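Side-chain contacts in conserved hypothetical protein (PDB 2FNA), which binds ADP in a P-loop NTPase fold and is probably an archaeal AAA+ ATPase with a C-terminal winged-helix domain: residues I47-G50 against I51-N55; A125-L128 against E129-Q133; S178-G181 against L182-Y186; G154-L157 against L158-L161. All coordinates share one frame; numbering follows the deposited sequence. Where two conformers were deposited one is given.

Interaction 1. Residues I47-G50 against I51-N55; sequences IKIG and INELN. With EDO (1,2-ethanediol), chain H.
Ile49 and Glu53 lie side by side on helix 43-54, which follows the probable Walker A loop of this P-loop fold. Ile49 CG2 is 3.6 Å from Glu53 OE2. Glu53 is extended beyond CG, which brings OE2 alongside the CG2 methyl of Ile49. Its charge is met elsewhere: OE1 makes salt bridges to Arg12 and Lys26. On another side of the helix, the two branches of Ile51 lie against the carbonyl oxygen of Ile47, one turn earlier. Ile51 CG1 stands between its own N and carbonyl carbon (chi1 68°), while CG2 lies beside the backbone N. Both carbons come 3.4 Å from Ile47 O, which also accepts from Ile51 N. Beyond them, Ile47 and Ile51 pack on Tyr60 of strand 58-62, so this side of the helix faces the parallel sheet. Asn52 CB and CG are each 3.3 Å from Lys48 O, which takes its bond from Asn52 N. The amide nitrogen ND2 is bonded instead to Asp10 O. Leu54 CG is 3.3 Å from Gly50 O. Lys48 bends at its last two torsions and its ammonium turns to a bound ethanediol, probably from the crystallisation liquor. Lys48 NZ donates to ethanediol O1 at 2.9 Å.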
ATOM      1  N   ILE A  47       7.415   5.955   4.649  1.00 30.78           N
ATOM      2  CA  ILE A  47       8.414   5.686   3.621  1.00 32.12           C
ATOM      3  C   ILE A  47       9.025   6.997   3.148  1.00 34.62           C
ATOM      4  O   ILE A  47      10.258   7.125   3.080  1.00 32.78           O
ATOM      5  CB  ILE A  47       7.814   4.893   2.432  1.00 32.86           C
ATOM      6  CG1 ILE A  47       7.483   3.465   2.872  1.00 29.72           C
ATOM      7  CG2 ILE A  47       8.796   4.785   1.251  1.00 29.66           C
ATOM      8  CD1 ILE A  47       6.783   2.636   1.830  1.00 34.35           C
ATOM      9  N   LYS A  48       8.167   7.965   2.824  1.00 32.93           N
ATOM     10  CA  LYS A  48       8.630   9.313   2.454  1.00 31.97           C
ATOM     11  C   LYS A  48       9.403  10.010   3.582  1.00 30.07           C
ATOM     12  O   LYS A  48      10.470  10.556   3.359  1.00 30.17           O
ATOM     13  CB  LYS A  48       7.448  10.145   2.053  1.00 33.35           C
ATOM     14  CG  LYS A  48       6.850   9.668   0.731  1.00 34.17           C
ATOM     15  CD  LYS A  48       5.434  10.191   0.527  1.00 41.25           C
ATOM     16  CE  LYS A  48       5.313  10.882  -0.769  1.00 47.23           C
ATOM     17  NZ  LYS A  48       6.115  12.149  -0.749  1.00 40.17           N
ATOM     18  N   ILE A  49       8.879   9.961   4.802  1.00 29.06           N
ATOM     19  CA  ILE A  49       9.567  10.521   5.950  1.00 28.85           C
ATOM     20  C   ILE A  49      10.916   9.835   6.094  1.00 29.56           C
ATOM     21  O   ILE A  49      11.930  10.508   6.226  1.00 31.31           O
ATOM     22  CB  ILE A  49       8.712  10.370   7.236  1.00 33.84           C
ATOM     23  CG1 ILE A  49       7.506  11.308   7.176  1.00 33.68           C
ATOM     24  CG2 ILE A  49       9.548  10.615   8.502  1.00 26.62           C
ATOM     25  CD1 ILE A  49       6.444  10.958   8.189  1.00 35.34           C
ATOM     26  N   GLY A  50      10.913   8.486   6.042  1.00 31.05           N
ATOM     27  CA  GLY A  50      12.119   7.667   6.202  1.00 30.95           C
ATOM     28  C   GLY A  50      13.202   8.007   5.188  1.00 32.04           C
ATOM     29  O   GLY A  50      14.327   8.225   5.565  1.00 28.57           O
ATOM     30  N   ILE A  51      12.863   8.045   3.898  1.00 33.11           N
ATOM     31  CA  ILE A  51      13.865   8.326   2.859  1.00 37.02           C
ATOM     32  C   ILE A  51      14.324   9.764   2.869  1.00 36.38           C
ATOM     33  O   ILE A  51      15.483  10.030   2.570  1.00 39.74           O
ATOM     34  CB  ILE A  51      13.410   7.926   1.395  1.00 40.91           C
ATOM     35  CG1 ILE A  51      12.277   8.777   0.855  1.00 46.18           C
ATOM     36  CG2 ILE A  51      13.063   6.442   1.317  1.00 43.08           C
ATOM     37  CD1 ILE A  51      11.631   8.146  -0.447  1.00 41.59           C
ATOM     38  N   ASN A  52      13.433  10.701   3.207  1.00 36.99           N
ATOM     39  CA  ASN A  52      13.850  12.104   3.417  1.00 34.44           C
ATOM     40  C   ASN A  52      14.863  12.240   4.547  1.00 32.99           C
ATOM     41  O   ASN A  52      15.853  12.935   4.390  1.00 28.89           O
ATOM     42  CB  ASN A  52      12.648  13.030   3.692  1.00 36.72           C
ATOM     43  CG  ASN A  52      11.868  13.376   2.427  1.00 46.77           C
ATOM     44  OD1 ASN A  52      12.430  13.441   1.326  1.00 53.88           O
ATOM     45  ND2 ASN A  52      10.566  13.593   2.581  1.00 58.17           N
ATOM     46  N   GLU A  53      14.606  11.589   5.687  1.00 30.39           N
ATOM     47  CA  GLU A  53      15.532  11.675   6.818  1.00 30.10           C
ATOM     48  C   GLU A  53      16.876  10.952   6.587  1.00 29.86           C
ATOM     49  O   GLU A  53      17.922  11.410   7.048  1.00 30.00           O
ATOM     50  CB  GLU A  53      14.858  11.208   8.110  1.00 29.91           C
ATOM     51  CG  GLU A  53      13.844  12.195   8.659  1.00 27.12           C
ATOM     52  CD  GLU A  53      13.118  11.719   9.900  1.00 33.40           C
ATOM     53  OE1 GLU A  53      13.493  10.670  10.474  1.00 35.88           O
ATOM     54  OE2 GLU A  53      12.134  12.402  10.283  1.00 32.57           O
ATOM     55  N   LEU A  54      16.849   9.818   5.902  1.00 32.18           N
ATOM     56  CA  LEU A  54      18.075   9.061   5.602  1.00 32.89           C
ATOM     57  C   LEU A  54      18.987   9.807   4.652  1.00 31.59           C
ATOM     58  O   LEU A  54      20.197   9.629   4.711  1.00 26.94           O
ATOM     59  CB  LEU A  54      17.762   7.689   5.003  1.00 33.05           C
ATOM     60  CG  LEU A  54      17.194   6.639   5.962  1.00 34.29           C
ATOM     61  CD1 LEU A  54      16.701   5.416   5.194  1.00 33.83           C
ATOM     62  CD2 LEU A  54      18.247   6.285   7.026  1.00 32.68           C
ATOM     63  N   ASN A  55      18.427  10.625   3.756  1.00 30.42           N
ATOM     64  CA  ASN A  55      19.296  11.391   2.841  1.00 28.45           C
ATOM     65  C   ASN A  55      20.199  10.430   2.056  1.00 28.64           C
ATOM     66  O   ASN A  55      21.426  10.601   1.930  1.00 25.93           O
ATOM     67  CB  ASN A  55      20.126  12.417   3.643  1.00 29.37           C
ATOM     68  CG  ASN A  55      20.798  13.461   2.774  1.00 24.40           C
ATOM     69  OD1 ASN A  55      20.286  13.830   1.734  1.00 25.98           O
ATOM     70  ND2 ASN A  55      21.964  13.927   3.199  1.00 20.11           N
TER
HETATM   71  C1  EDO H 504       9.958  11.429  -1.032  1.00 56.22           C
HETATM   72  O1  EDO H 504       8.996  12.442  -0.722  1.00 58.30           O
HETATM   73  C2  EDO H 504       9.890  11.100  -2.522  1.00 57.52           C
HETATM   74  O2  EDO H 504       8.564  10.715  -2.920  1.00 60.77           O

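Interaction 2. Residues A125-L128 against E129-Q133; sequences ANLL and ESFEQ
Leu127 and Phe131 meet one turn apart on helix 124-133, an alpha helix that flanks the parallel sheet of the P-loop fold. Their side chains cross at a slant, with Leu127 CG 3.8 Å from Phe131 CZ. The Leu127 carbonyl oxygen lies over one face of the Phe131 ring, offset toward the rim. This same oxygen is the main acceptor of the contact. Phe131 N gives it the regular helical bond at 3.2 Å. Ser130 N adds a weak bond, bent to 131° at the hydrogen. In the conformer given, a chi1 of 73° sets Ser130 OG between the backbone N and the carbonyl carbon, 2.5 Å from Leu127 O. So short a bond is doubtful, and a second conformer was deposited.

The other carbonyls take the usual helical donors, one of them weakly. Ala125 O takes Glu129 N. Leu128 O takes Glu132 N at 3.1 Å. Asn126 O has only a weak bond from Ser130 N, an amide it shares with Leu127 O. The two glutamates find their polar partners outside the helix: Glu129 OE1 is bonded to Tyr163 OH, and Glu132 OE1 accepts from Arg170 N. The apolar side chains turn to the interior. Leu127 and Phe131 pack on Ile85 of helix 74-91, and Leu128 packs on Phe173 of strand 171-177. Leu128 also touches the Phe131 ring, with Leu128 CD2 4.2 Å from Phe131 CE2.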
ATOM      1  N   ALA A 125      18.746  -7.198 -12.664  1.00 35.83           N
ATOM      2  CA  ALA A 125      19.870  -7.478 -11.757  1.00 34.37           C
ATOM      3  C   ALA A 125      21.140  -6.674 -12.101  1.00 36.20           C
ATOM      4  O   ALA A 125      21.829  -6.168 -11.189  1.00 37.11           O
ATOM      5  CB  ALA A 125      20.175  -8.938 -11.741  1.00 34.50           C
ATOM      6  N   ASN A 126      21.441  -6.527 -13.394  1.00 36.83           N
ATOM      7  CA  ASN A 126      22.591  -5.695 -13.831  1.00 36.03           C
ATOM      8  C   ASN A 126      22.332  -4.215 -13.622  1.00 36.74           C
ATOM      9  O   ASN A 126      23.251  -3.437 -13.343  1.00 38.45           O
ATOM     10  CB  ASN A 126      22.905  -5.918 -15.305  1.00 37.53           C
ATOM     11  CG  ASN A 126      23.625  -7.231 -15.571  1.00 42.81           C
ATOM     12  OD1 ASN A 126      24.095  -7.913 -14.652  1.00 48.79           O
ATOM     13  ND2 ASN A 126      23.725  -7.586 -16.848  1.00 45.48           N
ATOM     14  N   LEU A 127      21.070  -3.827 -13.754  1.00 37.02           N
ATOM     15  CA  LEU A 127      20.655  -2.461 -13.514  1.00 36.59           C
ATOM     16  C   LEU A 127      20.905  -2.066 -12.050  1.00 34.91           C
ATOM     17  O   LEU A 127      21.511  -1.020 -11.777  1.00 35.19           O
ATOM     18  CB  LEU A 127      19.184  -2.304 -13.897  1.00 33.64           C
ATOM     19  CG  LEU A 127      18.556  -0.906 -13.785  1.00 42.87           C
ATOM     20  CD1 LEU A 127      19.335   0.150 -14.617  1.00 46.04           C
ATOM     21  CD2 LEU A 127      17.075  -0.934 -14.195  1.00 41.03           C
ATOM     22  N   LEU A 128      20.456  -2.914 -11.130  1.00 37.23           N
ATOM     23  CA  LEU A 128      20.626  -2.702  -9.686  1.00 38.45           C
ATOM     24  C   LEU A 128      22.099  -2.662  -9.323  1.00 39.44           C
ATOM     25  O   LEU A 128      22.542  -1.844  -8.501  1.00 40.21           O
ATOM     26  CB  LEU A 128      19.964  -3.823  -8.895  1.00 37.55           C
ATOM     27  CG  LEU A 128      18.441  -3.989  -8.973  1.00 36.76           C
ATOM     28  CD1 LEU A 128      18.048  -5.215  -8.177  1.00 40.94           C
ATOM     29  CD2 LEU A 128      17.740  -2.778  -8.448  1.00 35.00           C
ATOM     30  N   GLU A 129      22.845  -3.570  -9.939  1.00 41.17           N
ATOM     31  CA  GLU A 129      24.275  -3.676  -9.733  1.00 44.07           C
ATOM     32  C   GLU A 129      25.006  -2.401 -10.158  1.00 42.83           C
ATOM     33  O   GLU A 129      26.037  -2.054  -9.575  1.00 46.27           O
ATOM     34  CB  GLU A 129      24.815  -4.896 -10.488  1.00 45.35           C
ATOM     35  CG  GLU A 129      26.182  -5.333 -10.015  1.00 49.89           C
ATOM     36  CD  GLU A 129      26.510  -6.790 -10.316  1.00 55.34           C
ATOM     37  OE1 GLU A 129      25.623  -7.568 -10.749  1.00 57.66           O
ATOM     38  OE2 GLU A 129      27.682  -7.151 -10.094  1.00 59.48           O
ATOM     39  N   SER A 130      24.461  -1.692 -11.147  1.00 41.01           N
ATOM     40  CA  SER A 130      25.066  -0.433 -11.625  0.50 39.02           C
ATOM     41  C   SER A 130      24.748   0.757 -10.718  1.00 38.43           C
ATOM     42  O   SER A 130      25.535   1.699 -10.627  1.00 37.06           O
ATOM     43  CB  SER A 130      24.604  -0.120 -13.044  0.50 38.70           C
ATOM     44  OG  SER A 130      23.266   0.311 -13.049  0.50 32.25           O
ATOM     45  N   PHE A 131      23.584   0.727 -10.063  1.00 39.46           N
ATOM     46  CA  PHE A 131      23.261   1.700  -9.034  1.00 39.72           C
ATOM     47  C   PHE A 131      24.276   1.549  -7.924  1.00 40.86           C
ATOM     48  O   PHE A 131      24.817   2.543  -7.429  1.00 41.47           O
ATOM     49  CB  PHE A 131      21.882   1.461  -8.421  1.00 38.39           C
ATOM     50  CG  PHE A 131      20.729   1.588  -9.377  1.00 37.32           C
ATOM     51  CD1 PHE A 131      20.842   2.239 -10.590  1.00 37.03           C
ATOM     52  CD2 PHE A 131      19.486   1.058  -9.022  1.00 35.72           C
ATOM     53  CE1 PHE A 131      19.744   2.343 -11.443  1.00 35.62           C
ATOM     54  CE2 PHE A 131      18.387   1.173  -9.871  1.00 34.68           C
ATOM     55  CZ  PHE A 131      18.525   1.816 -11.085  1.00 40.11           C
ATOM     56  N   GLU A 132      24.526   0.294  -7.543  1.00 42.71           N
ATOM     57  CA  GLU A 132      25.504  -0.027  -6.499  1.00 42.76           C
ATOM     58  C   GLU A 132      26.912   0.387  -6.902  1.00 44.12           C
ATOM     59  O   GLU A 132      27.640   0.920  -6.072  1.00 45.53           O
ATOM     60  CB  GLU A 132      25.427  -1.516  -6.096  1.00 43.25           C
ATOM     61  CG  GLU A 132      26.679  -2.040  -5.397  1.00 48.85           C
ATOM     62  CD  GLU A 132      26.447  -3.221  -4.483  1.00 47.88           C
ATOM     63  OE1 GLU A 132      25.345  -3.332  -3.917  1.00 39.31           O
ATOM     64  OE2 GLU A 132      27.404  -4.012  -4.297  1.00 46.77           O
ATOM     65  N   GLN A 133      27.295   0.172  -8.162  1.00 43.97           N
ATOM     66  CA  GLN A 133      28.600   0.660  -8.662  1.00 44.01           C
ATOM     67  C   GLN A 133      28.758   2.181  -8.579  1.00 41.70           C
ATOM     68  O   GLN A 133      29.852   2.686  -8.316  1.00 42.18           O
ATOM     69  CB  GLN A 133      28.853   0.224 -10.115  1.00 45.84           C
ATOM     70  CG  GLN A 133      29.920  -0.862 -10.271  1.00 51.43           C
ATOM     71  CD  GLN A 133      29.390  -2.283 -10.035  1.00 59.49           C
ATOM     72  OE1 GLN A 133      29.658  -3.192 -10.829  1.00 59.14           O
ATOM     73  NE2 GLN A 133      28.642  -2.478  -8.943  1.00 62.09           N
TER

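Interaction 3. Residues S178-G181 against L182-Y186; sequences SEMG and LLYDY
Glu179 with Leu182 and Met180 with Tyr184 form a local contact within about one turn at the N-terminal start of helix 180-186, just after strand 171-177 of the parallel sheet. Glu179 takes the N-cap position. Glu179 and Leu182 lie side by side and point the same way. Glu179 OE1 is 3.7 Å from Leu182 CD2, so one methyl rests against the carboxylate. The carboxylate is satisfied by others: OE1 accepts from Gln147 NE2, and OE2 is bonded to His335 ND1. Those two bonds probably hold the acid group in place.

Met180, a selenomethionine, meets Tyr184 one turn on. Its CG is anti to its own N (chi1 -166°), which swings the chain toward the ring. Met180 CG is 3.8 Å from Tyr184 CE1, so the CG methylene, rather than the selenium, makes the contact. The same ring turns its edge to the Met180 carbonyl: Met180 O lies in the ring plane, 3.2 Å from Tyr184 CD1. This oxygen also accepts the nearly straight bond from Tyr184 N. The backbone bonds from Leu183 N to Glu179 O and from Asp185 N to Gly181 O complete the turn. Asp185 CG lies 3.2 Å from Gly181 O. Its OD2 forms a salt bridge with Lys334.

Ser178, just before the helix, is hydrogen-bonded to Glu145 and to Lys43 of the probable P-loop. Leu183 and Tyr184 pack on Leu36 of strand 32-37. Leu182 touches His335 in the loop between helix 322-334 and strand 338-340, so the helix lies between the sheet and the C-terminal region.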
ATOM      1  N   SER A 178      -0.828  -2.714   0.769  1.00 29.24           N
ATOM      2  CA  SER A 178      -2.092  -2.572   1.465  1.00 32.14           C
ATOM      3  C   SER A 178      -2.870  -3.871   1.512  1.00 33.93           C
ATOM      4  O   SER A 178      -3.833  -3.960   2.246  1.00 34.65           O
ATOM      5  CB  SER A 178      -2.958  -1.492   0.803  1.00 36.05           C
ATOM      6  OG  SER A 178      -2.359  -0.211   0.995  1.00 36.33           O
ATOM      7  N   GLU A 179      -2.472  -4.850   0.688  1.00 35.15           N
ATOM      8  CA  GLU A 179      -3.153  -6.130   0.539  1.00 35.15           C
ATOM      9  C   GLU A 179      -2.109  -7.164   0.985  1.00 34.87           C
ATOM     10  O   GLU A 179      -1.321  -7.664   0.181  1.00 34.59           O
ATOM     11  CB  GLU A 179      -3.553  -6.363  -0.933  1.00 34.77           C
ATOM     12  CG  GLU A 179      -4.590  -5.368  -1.493  1.00 42.28           C
ATOM     13  CD  GLU A 179      -4.635  -5.330  -3.038  1.00 42.13           C
ATOM     14  OE1 GLU A 179      -3.558  -5.220  -3.697  1.00 46.45           O
ATOM     15  OE2 GLU A 179      -5.756  -5.361  -3.605  1.00 45.30           O
HETATM   16  N   MSE A 180      -2.094  -7.461   2.272  1.00 33.58           N
HETATM   17  CA  MSE A 180      -0.983  -8.210   2.873  1.00 33.13           C
HETATM   18  C   MSE A 180      -0.770  -9.579   2.243  1.00 30.90           C
HETATM   19  O   MSE A 180       0.332  -9.919   1.883  1.00 34.28           O
HETATM   20  CB  MSE A 180      -1.214  -8.394   4.360  1.00 32.84           C
HETATM   21  CG  MSE A 180       0.033  -8.849   5.134  1.00 34.74           C
HETATM   22 SE   MSE A 180      -0.492  -9.179   7.000  0.75 30.78          SE
HETATM   23  CE  MSE A 180      -2.417  -9.667   6.878  1.00 56.29           C
ATOM     24  N   GLY A 181      -1.833 -10.356   2.131  1.00 29.47           N
ATOM     25  CA  GLY A 181      -1.737 -11.701   1.597  1.00 31.71           C
ATOM     26  C   GLY A 181      -1.228 -11.682   0.169  1.00 30.34           C
ATOM     27  O   GLY A 181      -0.447 -12.543  -0.201  1.00 31.92           O
ATOM     28  N   LEU A 182      -1.680 -10.717  -0.636  1.00 30.02           N
ATOM     29  CA  LEU A 182      -1.281 -10.646  -2.034  1.00 32.26           C
ATOM     30  C   LEU A 182       0.191 -10.299  -2.152  1.00 33.84           C
ATOM     31  O   LEU A 182       0.868 -10.820  -3.027  1.00 32.69           O
ATOM     32  CB  LEU A 182      -2.161  -9.662  -2.841  1.00 32.56           C
ATOM     33  CG  LEU A 182      -1.963  -9.718  -4.368  1.00 36.84           C
ATOM     34  CD1 LEU A 182      -2.473 -11.057  -4.917  1.00 43.04           C
ATOM     35  CD2 LEU A 182      -2.652  -8.553  -5.099  1.00 35.54           C
ATOM     36  N   LEU A 183       0.681  -9.440  -1.256  1.00 34.07           N
ATOM     37  CA  LEU A 183       2.130  -9.110  -1.189  1.00 31.59           C
ATOM     38  C   LEU A 183       3.003 -10.328  -0.884  1.00 29.99           C
ATOM     39  O   LEU A 183       3.999 -10.589  -1.572  1.00 28.88           O
ATOM     40  CB  LEU A 183       2.397  -8.033  -0.159  1.00 33.74           C
ATOM     41  CG  LEU A 183       3.891  -7.594  -0.014  1.00 35.17           C
ATOM     42  CD1 LEU A 183       4.470  -7.157  -1.367  1.00 37.71           C
ATOM     43  CD2 LEU A 183       4.096  -6.491   1.003  1.00 34.96           C
ATOM     44  N   TYR A 184       2.617 -11.100   0.133  1.00 30.36           N
ATOM     45  CA  TYR A 184       3.319 -12.357   0.416  1.00 30.22           C
ATOM     46  C   TYR A 184       3.271 -13.363  -0.754  1.00 29.73           C
ATOM     47  O   TYR A 184       4.274 -14.012  -1.062  1.00 28.53           O
ATOM     48  CB  TYR A 184       2.831 -12.962   1.746  1.00 29.93           C
ATOM     49  CG  TYR A 184       3.434 -12.272   2.966  1.00 30.26           C
ATOM     50  CD1 TYR A 184       2.896 -11.098   3.485  1.00 35.37           C
ATOM     51  CD2 TYR A 184       4.549 -12.807   3.606  1.00 39.60           C
ATOM     52  CE1 TYR A 184       3.465 -10.468   4.608  1.00 37.28           C
ATOM     53  CE2 TYR A 184       5.110 -12.189   4.709  1.00 39.83           C
ATOM     54  CZ  TYR A 184       4.568 -11.020   5.202  1.00 34.46           C
ATOM     55  OH  TYR A 184       5.126 -10.461   6.333  1.00 36.29           O
ATOM     56  N   ASP A 185       2.101 -13.507  -1.383  1.00 29.36           N
ATOM     57  CA  ASP A 185       1.930 -14.345  -2.554  1.00 26.22           C
ATOM     58  C   ASP A 185       2.841 -13.871  -3.684  1.00 28.77           C
ATOM     59  O   ASP A 185       3.474 -14.682  -4.362  1.00 30.79           O
ATOM     60  CB  ASP A 185       0.493 -14.287  -3.061  1.00 26.14           C
ATOM     61  CG  ASP A 185      -0.449 -15.014  -2.161  1.00 33.40           C
ATOM     62  OD1 ASP A 185       0.030 -15.554  -1.157  1.00 39.50           O
ATOM     63  OD2 ASP A 185      -1.663 -15.030  -2.446  1.00 35.43           O
ATOM     64  N   TYR A 186       2.906 -12.564  -3.882  1.00 28.94           N
ATOM     65  CA  TYR A 186       3.797 -12.002  -4.924  1.00 28.19           C
ATOM     66  C   TYR A 186       5.279 -12.439  -4.769  1.00 28.05           C
ATOM     67  O   TYR A 186       5.952 -12.767  -5.746  1.00 30.62           O
ATOM     68  CB  TYR A 186       3.703 -10.482  -4.970  1.00 28.80           C
ATOM     69  CG  TYR A 186       4.771  -9.930  -5.887  1.00 25.38           C
ATOM     70  CD1 TYR A 186       4.707 -10.151  -7.259  1.00 30.76           C
ATOM     71  CD2 TYR A 186       5.887  -9.326  -5.379  1.00 27.41           C
ATOM     72  CE1 TYR A 186       5.716  -9.710  -8.111  1.00 30.31           C
ATOM     73  CE2 TYR A 186       6.882  -8.883  -6.208  1.00 28.78           C
ATOM     74  CZ  TYR A 186       6.799  -9.100  -7.578  1.00 29.79           C
ATOM     75  OH  TYR A 186       7.823  -8.620  -8.395  1.00 31.26           O
TER

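Interaction 4. Residues G154-L157 against L158-L161; sequences GVNL and LPAL. With EDO (1,2-ethanediol), chain I.
Asn156 turns its CG anti to the backbone N (chi1 -178°), and a small chi2 of 15° brings OD1 round to the amide of Leu158. Leu158 N donates to Asn156 OD1 at 3.1 Å. The donor lies well above the amide plane, 52° out of it. The two side chains cross at about a right angle, and Asn156 OD1 also rests 3.4 Å from Leu158 CB. The other arm of the amide faces Pro159, where Asn156 ND2 is 3.5 Å from Pro159 CD. This nitrogen donates to a bound ethanediol, probably from the crystallisation liquor.

The arrangement is an asparagine cap at the start of helix 158-167, in the P-loop NTPase domain. A water extends it. The water donates to Asn156 O at 2.6 Å and accepts from Ala160 N. Pro159 has no N-H to give at this first turn. Leu157 O accepts from Leu161 N at 3.0 Å, nearly in line with the carbonyl. Leu161 CG lies 3.3 Å from Leu157 O. Further out, Leu157 packs on Phe77 of helix 74-91 and Phe124 of helix 124-133, while Leu161 packs on Phe173 and Met175 of strand 171-177.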
ATOM      1  N   GLY A 154       4.427 -10.566 -17.617  1.00 36.63           N
ATOM      2  CA  GLY A 154       5.466 -10.910 -18.564  1.00 36.91           C
ATOM      3  C   GLY A 154       6.890 -10.683 -18.110  1.00 35.80           C
ATOM      4  O   GLY A 154       7.816 -10.828 -18.897  1.00 35.53           O
ATOM      5  N   VAL A 155       7.067 -10.323 -16.840  1.00 36.88           N
ATOM      6  CA  VAL A 155       8.381 -10.158 -16.254  1.00 36.83           C
ATOM      7  C   VAL A 155       8.387 -10.881 -14.908  1.00 37.03           C
ATOM      8  O   VAL A 155       7.474 -10.706 -14.119  1.00 38.83           O
ATOM      9  CB  VAL A 155       8.665  -8.668 -16.012  1.00 39.92           C
ATOM     10  CG1 VAL A 155       9.968  -8.457 -15.283  1.00 40.03           C
ATOM     11  CG2 VAL A 155       8.667  -7.917 -17.319  1.00 44.68           C
ATOM     12  N   ASN A 156       9.439 -11.647 -14.640  1.00 36.40           N
ATOM     13  CA  ASN A 156       9.697 -12.188 -13.310  1.00 35.07           C
ATOM     14  C   ASN A 156      10.903 -11.517 -12.644  1.00 35.49           C
ATOM     15  O   ASN A 156      12.049 -11.825 -12.973  1.00 34.82           O
ATOM     16  CB  ASN A 156       9.898 -13.707 -13.378  1.00 33.17           C
ATOM     17  CG  ASN A 156      10.127 -14.325 -12.008  1.00 33.54           C
ATOM     18  OD1 ASN A 156       9.874 -13.688 -10.993  1.00 31.23           O
ATOM     19  ND2 ASN A 156      10.602 -15.576 -11.976  1.00 35.20           N
ATOM     20  N   LEU A 157      10.630 -10.623 -11.684  1.00 33.57           N
ATOM     21  CA  LEU A 157      11.679  -9.882 -11.001  1.00 33.14           C
ATOM     22  C   LEU A 157      12.289 -10.623  -9.826  1.00 32.56           C
ATOM     23  O   LEU A 157      13.281 -10.167  -9.267  1.00 34.60           O
ATOM     24  CB  LEU A 157      11.140  -8.544 -10.507  1.00 36.68           C
ATOM     25  CG  LEU A 157      10.658  -7.566 -11.586  1.00 40.18           C
ATOM     26  CD1 LEU A 157      10.002  -6.352 -10.890  1.00 42.55           C
ATOM     27  CD2 LEU A 157      11.777  -7.120 -12.500  1.00 35.02           C
ATOM     28  N   LEU A 158      11.735 -11.774  -9.459  1.00 31.59           N
ATOM     29  CA  LEU A 158      12.156 -12.426  -8.234  1.00 32.31           C
ATOM     30  C   LEU A 158      13.614 -12.859  -8.243  1.00 30.69           C
ATOM     31  O   LEU A 158      14.288 -12.669  -7.251  1.00 32.81           O
ATOM     32  CB  LEU A 158      11.227 -13.592  -7.864  1.00 29.54           C
ATOM     33  CG  LEU A 158       9.771 -13.274  -7.512  1.00 33.61           C
ATOM     34  CD1 LEU A 158       8.981 -14.549  -7.143  1.00 32.69           C
ATOM     35  CD2 LEU A 158       9.651 -12.259  -6.399  1.00 34.53           C
ATOM     36  N   PRO A 159      14.093 -13.494  -9.336  1.00 32.29           N
ATOM     37  CA  PRO A 159      15.502 -13.888  -9.337  1.00 33.06           C
ATOM     38  C   PRO A 159      16.457 -12.700  -9.163  1.00 32.31           C
ATOM     39  O   PRO A 159      17.448 -12.813  -8.473  1.00 32.89           O
ATOM     40  CB  PRO A 159      15.683 -14.566 -10.689  1.00 33.16           C
ATOM     41  CG  PRO A 159      14.316 -14.993 -11.091  1.00 32.91           C
ATOM     42  CD  PRO A 159      13.402 -13.941 -10.549  1.00 32.41           C
ATOM     43  N   ALA A 160      16.128 -11.569  -9.767  1.00 33.83           N
ATOM     44  CA  ALA A 160      16.897 -10.332  -9.590  1.00 36.65           C
ATOM     45  C   ALA A 160      16.844  -9.797  -8.150  1.00 33.11           C
ATOM     46  O   ALA A 160      17.844  -9.378  -7.593  1.00 31.92           O
ATOM     47  CB  ALA A 160      16.389  -9.289 -10.551  1.00 37.04           C
ATOM     48  N   LEU A 161      15.664  -9.826  -7.552  1.00 32.97           N
ATOM     49  CA  LEU A 161      15.522  -9.438  -6.144  1.00 34.48           C
ATOM     50  C   LEU A 161      16.346 -10.309  -5.226  1.00 34.80           C
ATOM     51  O   LEU A 161      16.924  -9.801  -4.270  1.00 35.98           O
ATOM     52  CB  LEU A 161      14.053  -9.504  -5.723  1.00 35.16           C
ATOM     53  CG  LEU A 161      13.139  -8.497  -6.409  1.00 35.86           C
ATOM     54  CD1 LEU A 161      11.678  -8.706  -6.048  1.00 40.75           C
ATOM     55  CD2 LEU A 161      13.591  -7.087  -6.052  1.00 43.56           C
TER
HETATM   56  C1  EDO I 505       9.920 -17.880  -9.025  1.00 54.45           C
HETATM   57  O1  EDO I 505      11.079 -17.506  -9.841  1.00 43.99           O
HETATM   58  C2  EDO I 505       9.779 -19.393  -8.792  1.00 52.97           C
HETATM   59  O2  EDO I 505       8.644 -19.749  -7.957  1.00 56.11           O
HETATM   60  O   HOH W   1      14.492 -11.376 -12.318  1.00 32.51           O

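How the interactions relate
All four contacts belong to the P-loop ATPase region and border its parallel sheet. Along the chain the order is interaction 1, 2, 4, then 3. Interactions 2 and 4 have centres 15 Å apart and touch: Ala125 of helix 124-133 packs on Ala160 of helix 158-167. Interactions 4 and 3, with centres 16 Å apart, touch through Tyr186, against Leu157 and Leu158. Interactions 2, 4 and 3 thus form a continuous run of contacts, with 4 in the middle. Interaction 1 touches none of them. It comes nearest the nucleotide, with the Lys48 side chain about 6 Å from ADP; in interaction 3 the Glu179 side chain is about 11 Å from it. Interaction 2 lies 26 Å from the chain centre.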